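Local coordinates for protein V-type ATP synthase subunit F (Archaeoglobus fulgidus, PDB 2I4R) that probably serves as a component of the A-type ATP synthase, the rotary enzyme that makes ATP from ADP using a proton gradient across the membrane, at residues A13-P18 / V57-E62. Residues are numbered along the deposited sequence; the frame is centred on the assembly and turned at random.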
loop_
_atom_site.group_PDB
_atom_site.type_symbol
_atom_site.label_atom_id
_atom_site.label_comp_id
_atom_site.label_asym_id
_atom_site.label_seq_id
_atom_site.Cartn_x
_atom_site.Cartn_y
_atom_site.Cartn_z
ATOM N N ALA B 13 7.560 -0.106 -8.914
ATOM C CA ALA B 13 7.510 1.255 -9.415
ATOM C C ALA B 13 6.773 2.081 -8.387
ATOM O O ALA B 13 5.938 1.556 -7.643
ATOM C CB ALA B 13 6.788 1.305 -10.757
ATOM N N VAL B 14 7.101 3.365 -8.331
ATOM C CA VAL B 14 6.451 4.278 -7.403
ATOM C C VAL B 14 5.946 5.446 -8.220
ATOM O O VAL B 14 6.614 5.873 -9.176
ATOM C CB VAL B 14 7.426 4.799 -6.363
ATOM C CG1 VAL B 14 6.684 5.595 -5.319
ATOM C CG2 VAL B 14 8.170 3.633 -5.752
ATOM N N VAL B 15 4.770 5.953 -7.857
ATOM C CA VAL B 15 4.157 7.072 -8.575
ATOM C C VAL B 15 3.714 8.142 -7.587
ATOM O O VAL B 15 2.915 7.867 -6.694
ATOM C CB VAL B 15 2.904 6.618 -9.383
ATOM C CG1 VAL B 15 2.521 7.691 -10.375
ATOM C CG2 VAL B 15 3.163 5.288 -10.087
ATOM N N GLY B 16 4.221 9.358 -7.741
ATOM C CA GLY B 16 3.827 10.416 -6.831
ATOM C C GLY B 16 4.615 11.697 -6.993
ATOM O O GLY B 16 5.552 11.764 -7.792
ATOM N N ASP B 17 4.229 12.719 -6.230
ATOM C CA ASP B 17 4.897 14.020 -6.270
ATOM C C ASP B 17 6.335 13.866 -5.798
ATOM O O ASP B 17 6.654 12.931 -5.067
ATOM C CB ASP B 17 4.170 15.030 -5.376
ATOM C CG ASP B 17 4.293 14.698 -3.893
ATOM O OD1 ASP B 17 3.757 13.645 -3.460
ATOM O OD2 ASP B 17 4.927 15.495 -3.161
ATOM N N PRO B 18 7.219 14.792 -6.196
ATOM C CA PRO B 18 8.640 14.754 -5.814
ATOM C C PRO B 18 8.930 14.545 -4.315
ATOM O O PRO B 18 9.920 13.907 -3.959
ATOM C CB PRO B 18 9.171 16.085 -6.345
ATOM C CG PRO B 18 7.944 16.980 -6.287
ATOM C CD PRO B 18 6.891 16.071 -6.849
ATOM N N VAL B 57 3.404 -1.466 -7.748
ATOM C CA VAL B 57 3.492 -0.021 -7.891
ATOM C C VAL B 57 2.873 0.655 -6.679
ATOM O O VAL B 57 1.717 0.421 -6.347
ATOM C CB VAL B 57 2.817 0.472 -9.215
ATOM C CG1 VAL B 57 1.613 -0.371 -9.524
ATOM C CG2 VAL B 57 2.429 1.958 -9.112
ATOM N N ILE B 58 3.680 1.472 -6.008
ATOM C CA ILE B 58 3.259 2.223 -4.824
ATOM C C ILE B 58 2.572 3.513 -5.264
ATOM O O ILE B 58 3.032 4.177 -6.193
ATOM C CB ILE B 58 4.463 2.655 -3.947
ATOM C CG1 ILE B 58 5.409 1.480 -3.697
ATOM C CG2 ILE B 58 3.955 3.228 -2.638
ATOM C CD1 ILE B 58 4.859 0.442 -2.768
HETATM N N MSE B 59 1.493 3.886 -4.590
HETATM C CA MSE B 59 0.791 5.111 -4.943
HETATM C C MSE B 59 -0.013 5.699 -3.803
HETATM O O MSE B 59 -0.351 5.013 -2.842
HETATM C CB MSE B 59 -0.181 4.860 -6.084
HETATM C CG MSE B 59 0.359 5.034 -7.479
HETATM SE SE MSE B 59 -1.146 5.507 -8.599
HETATM C CE MSE B 59 -2.268 3.946 -8.302
ATOM N N LYS B 60 -0.331 6.981 -3.931
ATOM C CA LYS B 60 -1.137 7.658 -2.939
ATOM C C LYS B 60 -2.543 7.100 -3.114
ATOM O O LYS B 60 -3.013 6.912 -4.235
ATOM C CB LYS B 60 -1.123 9.163 -3.193
ATOM C CG LYS B 60 0.207 9.826 -2.892
ATOM C CD LYS B 60 0.170 10.574 -1.555
ATOM C CE LYS B 60 0.086 12.082 -1.766
ATOM N NZ LYS B 60 1.274 12.608 -2.520
ATOM N N GLN B 61 -3.212 6.827 -2.004
ATOM C CA GLN B 61 -4.554 6.270 -2.052
ATOM C C GLN B 61 -5.488 7.271 -2.705
ATOM O O GLN B 61 -6.579 6.929 -3.158
ATOM C CB GLN B 61 -5.021 5.956 -0.633
ATOM C CG GLN B 61 -6.078 4.874 -0.538
ATOM C CD GLN B 61 -6.175 4.293 0.870
ATOM O OE1 GLN B 61 -6.473 5.008 1.835
ATOM N NE2 GLN B 61 -5.915 2.992 0.995
ATOM N N GLU B 62 -5.034 8.514 -2.763
ATOM C CA GLU B 62 -5.809 9.605 -3.333
ATOM C C GLU B 62 -5.563 9.787 -4.816
ATOM O O GLU B 62 -5.687 10.895 -5.326
ATOM C CB GLU B 62 -5.448 10.903 -2.619
ATOM C CG GLU B 62 -3.958 11.161 -2.641
ATOM C CD GLU B 62 -3.570 12.432 -1.941
ATOM O OE1 GLU B 62 -3.874 13.518 -2.482
ATOM O OE2 GLU B 62 -2.963 12.341 -0.850
#
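The backbone N of I58 donates to A13 O over 2.8 Å, with the donor in the carbonyl plane and an N-H...O angle of 153°. I58 O in turn receives V15 N at 3.0 Å, so both polar groups of I58 face strand 13-16, the alternation expected of a parallel pair; the segment axes run 16° apart. Beyond V15 the strands diverge, and side chains bridge the gap: D17 OD1 forms a salt bridge with K60 NZ at 2.9 Å. The two side chains cross at about a right angle, K60 reaching over through bends at chi2, chi3 and chi4. The other carboxylate oxygen, D17 OD2, weakly caps D19 N at the start of helix 18-26.

Apolar groups line both faces. V15 CG2, anti to its carbonyl carbon, meets V57 CG2 at 3.5 Å, while V15 CB lies alongside M59 CG. On the opposite face V14 CG1 rests beside I58 CB at 3.9 Å. Strands 11-16 and 54-60 are central in a parallel sheet ordered 32-34, 11-16, 54-60, 82-86. V14 and I58 both touch F20 of helix 18-26, whereas V15 and M59 touch A44 and V45 of helix 38-50: an alpha/beta sandwich with helices on both faces.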